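Local coordinates for protein putative ribosomal N-acetyltransferase YdaF (PDB 1NSL) that is a putative N-acetyltransferase of the GNAT family that may act on ribosomal proteins, probably acetylating N-terminal serine or alanine, at residues K37-A42 with D159-N164; I133-A136 with K141-A144. One frame throughout, in Å; residues are numbered along the deposited sequence.

Contact 1: residues K37-A42 with D159-N164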
ATOM      1  N   LYS C  37     -32.871  11.359  -0.671  1.00 32.28           N
ATOM      2  CA  LYS C  37     -33.664  11.516   0.550  1.00 31.77           C
ATOM      3  C   LYS C  37     -33.184  10.436   1.511  1.00 31.47           C
ATOM      4  O   LYS C  37     -33.367  10.517   2.744  1.00 31.23           O
ATOM      5  CB  LYS C  37     -35.154  11.295   0.269  1.00 31.48           C
ATOM      6  CG  LYS C  37     -35.809  12.416  -0.491  1.00 32.30           C
ATOM      7  CD  LYS C  37     -37.366  12.383  -0.509  1.00 34.93           C
ATOM      8  CE  LYS C  37     -37.889  13.573  -1.369  1.00 36.81           C
ATOM      9  NZ  LYS C  37     -39.389  13.745  -1.565  1.00 38.82           N
ATOM     10  N   TRP C  38     -32.539   9.436   0.927  1.00 30.78           N
ATOM     11  CA  TRP C  38     -32.118   8.270   1.663  1.00 30.64           C
ATOM     12  C   TRP C  38     -30.658   8.336   2.132  1.00 31.15           C
ATOM     13  O   TRP C  38     -30.103   7.396   2.764  1.00 30.18           O
ATOM     14  CB  TRP C  38     -32.402   7.051   0.803  1.00 30.82           C
ATOM     15  CG  TRP C  38     -33.814   6.880   0.692  1.00 30.48           C
ATOM     16  CD1 TRP C  38     -34.634   7.487  -0.187  1.00 33.19           C
ATOM     17  CD2 TRP C  38     -34.633   6.093   1.534  1.00 30.70           C
ATOM     18  NE1 TRP C  38     -35.937   7.116   0.048  1.00 34.20           N
ATOM     19  CE2 TRP C  38     -35.957   6.257   1.108  1.00 31.80           C
ATOM     20  CE3 TRP C  38     -34.384   5.276   2.626  1.00 31.66           C
ATOM     21  CZ2 TRP C  38     -37.023   5.620   1.715  1.00 31.87           C
ATOM     22  CZ3 TRP C  38     -35.435   4.647   3.236  1.00 31.78           C
ATOM     23  CH2 TRP C  38     -36.743   4.810   2.774  1.00 32.85           C
ATOM     24  N   LEU C  39     -30.034   9.461   1.841  1.00 31.62           N
ATOM     25  CA  LEU C  39     -28.661   9.624   2.254  1.00 32.61           C
ATOM     26  C   LEU C  39     -27.708   8.577   1.726  1.00 33.62           C
ATOM     27  O   LEU C  39     -26.848   8.154   2.469  1.00 34.45           O
ATOM     28  CB  LEU C  39     -28.572   9.567   3.764  1.00 31.80           C
ATOM     29  CG  LEU C  39     -29.620  10.438   4.388  1.00 30.56           C
ATOM     30  CD1 LEU C  39     -29.517  10.265   5.875  1.00 29.37           C
ATOM     31  CD2 LEU C  39     -29.364  11.849   3.957  1.00 29.92           C
ATOM     32  N   PHE C  40     -27.866   8.106   0.497  1.00 35.02           N
ATOM     33  CA  PHE C  40     -26.826   7.267  -0.115  1.00 37.07           C
ATOM     34  C   PHE C  40     -26.698   7.681  -1.557  1.00 38.60           C
ATOM     35  O   PHE C  40     -27.428   7.194  -2.417  1.00 39.14           O
ATOM     36  CB  PHE C  40     -27.131   5.779  -0.016  1.00 36.68           C
ATOM     37  CG  PHE C  40     -26.377   4.935  -0.993  1.00 36.18           C
ATOM     38  CD1 PHE C  40     -25.562   3.875  -0.549  1.00 38.02           C
ATOM     39  CD2 PHE C  40     -26.493   5.163  -2.358  1.00 33.98           C
ATOM     40  CE1 PHE C  40     -24.838   3.052  -1.471  1.00 35.89           C
ATOM     41  CE2 PHE C  40     -25.815   4.361  -3.279  1.00 35.07           C
ATOM     42  CZ  PHE C  40     -24.967   3.290  -2.825  1.00 35.61           C
ATOM     43  N   PHE C  41     -25.779   8.595  -1.826  1.00 40.75           N
ATOM     44  CA  PHE C  41     -25.653   9.136  -3.178  1.00 42.91           C
ATOM     45  C   PHE C  41     -24.445   8.618  -3.961  1.00 44.11           C
ATOM     46  O   PHE C  41     -23.304   8.784  -3.515  1.00 45.29           O
ATOM     47  CB  PHE C  41     -25.603  10.667  -3.114  1.00 42.70           C
ATOM     48  N   ALA C  42     -24.658   7.964  -5.103  1.00 44.90           N
ATOM     49  CA  ALA C  42     -23.478   7.750  -5.955  1.00 45.32           C
ATOM     50  C   ALA C  42     -23.165   9.118  -6.615  1.00 45.08           C
ATOM     51  O   ALA C  42     -21.990   9.496  -6.709  1.00 45.41           O
ATOM     52  CB  ALA C  42     -23.652   6.632  -6.986  1.00 45.10           C
ATOM     53  N   ASP C 159     -29.616  22.329   6.298  1.00 26.39           N
ATOM     54  CA  ASP C 159     -29.081  22.090   4.963  1.00 27.37           C
ATOM     55  C   ASP C 159     -28.136  20.923   4.998  1.00 28.05           C
ATOM     56  O   ASP C 159     -27.182  20.897   4.250  1.00 28.81           O
ATOM     57  CB  ASP C 159     -28.258  23.266   4.458  1.00 27.14           C
ATOM     58  CG  ASP C 159     -29.032  24.526   4.356  1.00 27.40           C
ATOM     59  OD1 ASP C 159     -30.173  24.577   4.840  1.00 29.83           O
ATOM     60  OD2 ASP C 159     -28.574  25.527   3.778  1.00 28.27           O
ATOM     61  N   GLY C 160     -28.359  19.956   5.854  1.00 28.26           N
ATOM     62  CA  GLY C 160     -27.385  18.896   5.921  1.00 29.44           C
ATOM     63  C   GLY C 160     -27.329  17.989   4.726  1.00 30.27           C
ATOM     64  O   GLY C 160     -26.347  17.269   4.526  1.00 31.77           O
ATOM     65  N   LEU C 161     -28.380  17.989   3.927  1.00 30.08           N
ATOM     66  CA  LEU C 161     -28.415  17.092   2.791  1.00 29.88           C
ATOM     67  C   LEU C 161     -28.439  17.916   1.587  1.00 29.18           C
ATOM     68  O   LEU C 161     -29.003  18.988   1.578  1.00 29.18           O
ATOM     69  CB  LEU C 161     -29.704  16.323   2.793  1.00 30.45           C
ATOM     70  CG  LEU C 161     -29.663  14.903   2.243  1.00 32.44           C
ATOM     71  CD1 LEU C 161     -31.095  14.569   1.880  1.00 35.51           C
ATOM     72  CD2 LEU C 161     -28.755  14.626   1.063  1.00 30.44           C
ATOM     73  N   TYR C 162     -27.872  17.403   0.526  1.00 29.48           N
ATOM     74  CA  TYR C 162     -27.840  18.171  -0.692  1.00 29.36           C
ATOM     75  C   TYR C 162     -28.346  17.299  -1.816  1.00 29.09           C
ATOM     76  O   TYR C 162     -27.583  16.655  -2.433  1.00 30.49           O
ATOM     77  CB  TYR C 162     -26.420  18.645  -0.913  1.00 28.70           C
ATOM     78  CG  TYR C 162     -26.345  19.998  -1.525  1.00 31.87           C
ATOM     79  CD1 TYR C 162     -26.179  21.161  -0.742  1.00 35.44           C
ATOM     80  CD2 TYR C 162     -26.459  20.132  -2.890  1.00 34.12           C
ATOM     81  CE1 TYR C 162     -26.123  22.436  -1.341  1.00 36.27           C
ATOM     82  CE2 TYR C 162     -26.397  21.342  -3.491  1.00 38.51           C
ATOM     83  CZ  TYR C 162     -26.233  22.509  -2.742  1.00 39.57           C
ATOM     84  OH  TYR C 162     -26.182  23.712  -3.464  1.00 41.81           O
ATOM     85  N   VAL C 163     -29.639  17.249  -2.082  1.00 29.61           N
ATOM     86  CA  VAL C 163     -30.163  16.346  -3.123  1.00 30.14           C
ATOM     87  C   VAL C 163     -30.383  16.989  -4.473  1.00 30.11           C
ATOM     88  O   VAL C 163     -30.849  18.098  -4.578  1.00 30.04           O
ATOM     89  CB  VAL C 163     -31.554  15.799  -2.762  1.00 30.04           C
ATOM     90  CG1 VAL C 163     -31.892  14.633  -3.637  1.00 30.44           C
ATOM     91  CG2 VAL C 163     -31.623  15.381  -1.305  1.00 32.40           C
ATOM     92  N   ASN C 164     -30.112  16.253  -5.523  1.00 31.31           N
ATOM     93  CA  ASN C 164     -30.353  16.759  -6.879  1.00 32.89           C
ATOM     94  C   ASN C 164     -30.412  18.260  -6.982  1.00 32.21           C
ATOM     95  O   ASN C 164     -31.490  18.797  -7.166  1.00 32.58           O
ATOM     96  CB  ASN C 164     -31.669  16.205  -7.430  1.00 33.82           C
ATOM     97  CG  ASN C 164     -31.779  14.694  -7.250  1.00 38.54           C
ATOM     98  OD1 ASN C 164     -30.758  13.981  -7.298  1.00 44.33           O
ATOM     99  ND2 ASN C 164     -33.003  14.197  -7.012  1.00 39.40           N
TER
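The first torsion of L39 (chi1 -47°) sets CG opposite the carbonyl carbon and beside the backbone N, which brings the end of the side chain nearer to L161, although the CB itself points past the strand. The second torsion extends CD1 away from CA, and the other methyl, CD2, does the touching. The CB of L161 points toward the loop, and its branch point receives that methyl: L39 CD2 lies 3.5 Å from L161 CG. The same methyl is 3.8 Å from L161 CD1, and CD2 of L161 is a little farther off, so one methyl of L39 meets the whole fork of L161, with the two side chains running at a slant to each other.

K37 contributes backbone rather than side chain. Its CA comes within 4.2 Å of L161 CD1, and its N is 4.3 Å from V163 CG2, while its CB points away from the strand. Lysine suits this exposed position, where the contact needs only the main chain of the residue. No hydrogen bond joins 37-42 to 159-164; the leucines suit a meeting of two branched apolar side chains, while V163 lays a methyl against the backbone of K37.

L161 and V163, two residues apart, face the loop from the same side of the strand, whereas Y162 between them packs on V91 of the second subunit. G160 and L161 together stand opposite H168 in a classic beta bulge. Strand 152-163, one of the two outermost strands of its sheet within the chain, pairs with strand 166-176, whose L170 also touches L39; the partner segment belongs to the loop joining helix 21-30 to helix 48-65.

Contact 2: residues I133-A136 with K141-A144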
ATOM      1  N   ILE C 133     -29.606   7.530  13.979  1.00 27.64           N
ATOM      2  CA  ILE C 133     -30.055   7.397  12.617  1.00 27.93           C
ATOM      3  C   ILE C 133     -30.461   8.772  12.134  1.00 28.84           C
ATOM      4  O   ILE C 133     -31.121   9.533  12.839  1.00 29.11           O
ATOM      5  CB  ILE C 133     -31.284   6.515  12.539  1.00 27.71           C
ATOM      6  CG1 ILE C 133     -30.937   5.029  12.587  1.00 27.98           C
ATOM      7  CG2 ILE C 133     -32.085   6.809  11.276  1.00 27.37           C
ATOM      8  CD1 ILE C 133     -32.227   4.150  12.821  1.00 23.68           C
ATOM      9  N   CYS C 134     -30.093   9.128  10.919  1.00 29.65           N
ATOM     10  CA  CYS C 134     -30.557  10.403  10.479  1.00 29.87           C
ATOM     11  C   CYS C 134     -31.279  10.308   9.148  1.00 29.98           C
ATOM     12  O   CYS C 134     -31.242   9.277   8.495  1.00 30.87           O
ATOM     13  CB  CYS C 134     -29.448  11.417  10.566  1.00 29.07           C
ATOM     14  SG  CYS C 134     -28.423  11.430   9.190  1.00 32.70           S
ATOM     15  N   ALA C 135     -31.991  11.340   8.751  1.00 29.79           N
ATOM     16  CA  ALA C 135     -32.738  11.194   7.521  1.00 30.03           C
ATOM     17  C   ALA C 135     -33.243  12.514   7.052  1.00 29.71           C
ATOM     18  O   ALA C 135     -33.318  13.485   7.829  1.00 30.67           O
ATOM     19  CB  ALA C 135     -33.901  10.279   7.729  1.00 30.25           C
ATOM     20  N   ALA C 136     -33.644  12.537   5.800  1.00 27.89           N
ATOM     21  CA  ALA C 136     -34.109  13.770   5.236  1.00 27.33           C
ATOM     22  C   ALA C 136     -35.406  14.076   5.854  1.00 27.12           C
ATOM     23  O   ALA C 136     -36.274  13.243   5.935  1.00 26.54           O
ATOM     24  CB  ALA C 136     -34.254  13.646   3.764  1.00 27.96           C
ATOM     25  N   LYS C 141     -41.067   7.892   4.974  1.00 31.00           N
ATOM     26  CA  LYS C 141     -40.799   6.456   5.075  1.00 31.74           C
ATOM     27  C   LYS C 141     -39.527   6.131   5.840  1.00 31.80           C
ATOM     28  O   LYS C 141     -39.478   5.099   6.530  1.00 31.11           O
ATOM     29  CB  LYS C 141     -40.786   5.747   3.729  1.00 31.72           C
ATOM     30  CG  LYS C 141     -41.997   6.010   2.904  1.00 35.20           C
ATOM     31  CD  LYS C 141     -42.675   4.669   2.539  1.00 39.95           C
ATOM     32  CE  LYS C 141     -43.750   4.832   1.453  1.00 40.75           C
ATOM     33  NZ  LYS C 141     -45.132   4.755   2.083  1.00 44.93           N
ATOM     34  N   SER C 142     -38.508   6.979   5.711  1.00 31.49           N
ATOM     35  CA  SER C 142     -37.293   6.711   6.457  1.00 32.79           C
ATOM     36  C   SER C 142     -37.397   7.055   7.925  1.00 32.20           C
ATOM     37  O   SER C 142     -37.036   6.264   8.815  1.00 33.20           O
ATOM     38  CB  SER C 142     -36.103   7.469   5.920  1.00 33.34           C
ATOM     39  OG  SER C 142     -35.020   7.132   6.784  1.00 36.51           O
ATOM     40  N   ARG C 143     -37.792   8.285   8.161  1.00 31.64           N
ATOM     41  CA  ARG C 143     -38.080   8.767   9.490  1.00 31.91           C
ATOM     42  C   ARG C 143     -38.857   7.715  10.319  1.00 31.98           C
ATOM     43  O   ARG C 143     -38.606   7.508  11.533  1.00 30.70           O
ATOM     44  CB  ARG C 143     -38.966   9.991   9.333  1.00 32.42           C
ATOM     45  CG  ARG C 143     -38.240  11.231   8.947  1.00 31.68           C
ATOM     46  CD  ARG C 143     -37.868  12.041  10.127  1.00 29.38           C
ATOM     47  NE  ARG C 143     -38.509  13.322  10.008  1.00 27.66           N
ATOM     48  CZ  ARG C 143     -38.917  14.018  11.027  1.00 27.54           C
ATOM     49  NH1 ARG C 143     -38.741  13.537  12.246  1.00 31.85           N
ATOM     50  NH2 ARG C 143     -39.475  15.193  10.848  1.00 20.84           N
ATOM     51  N   ALA C 144     -39.786   7.039   9.654  1.00 31.16           N
ATOM     52  CA  ALA C 144     -40.587   6.078  10.364  1.00 32.17           C
ATOM     53  C   ALA C 144     -39.735   5.005  10.979  1.00 32.62           C
ATOM     54  O   ALA C 144     -40.136   4.354  11.940  1.00 33.28           O
ATOM     55  CB  ALA C 144     -41.606   5.442   9.484  1.00 31.95           C
TER
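A135, R143 and S142 bury the most surface where strand 130-136 of the GNAT fold meets helix 140-149, the first half of a beta-alpha-beta crossover that skips over strand 166-176 to reach strand 152-163. A135 aims its CB at the helix, and the backbones come close: the CA atoms of A135 and R143 are 6.2 Å apart. Alanine suits this place because its one methyl fills the short distance to the helix backbone. The methyl lies 4.4 Å from R143 N and also meets the side chain of S142, with A135 CB 3.5 Å from S142 OG and 4.0 Å from S142 CB.

S142 is small and polar, and both qualities are used. Its OG stands opposite the backbone N (chi1 178°), where it lies against the alanine methyl and shares a hydrogen bond with the OH of Y99 on the neighbouring parallel strand 94-101. The buried hydroxyl therefore has a polar partner, although the side chain of A135 offers it only a methyl. The backbone N of S142 is bonded to OD1 of N139, at the start of the helix.

R143 takes a different route. Its CB leaves the helix at an angle to the strand, and the chain then bends at its second and third torsions, carrying the guanidinium to Y173, whose OH is hydrogen-bonded to NH1; NE makes a weak bond to the O of V137. Arginine suits this place because its CG can come up to the end of the strand while the charged end finds oxygen partners on strand 166-176 and in the loop before the helix. In that approach R143 CG rests 4.1 Å from A136 O.

In the fold
Contact 2 is the more deeply buried, a strand-helix packing within the chain that no other subunit touches; contact 1 is partly buried, and its strand 152-163 also meets the second subunit. Their chemistry differs accordingly: branched aliphatic side chains in contact 1, and in contact 2 a small methyl beside polar side chains whose strongest partners are tyrosine hydroxyls on neighbouring strands. The two share the sheet through strand 166-176, which pairs with both 130-136 and 152-163. They also touch directly: L39 CD1 is 3.7 Å from A135 CA, and L161 CD1 is 3.8 Å from A136 CB, while W38 of the loop packs on S142.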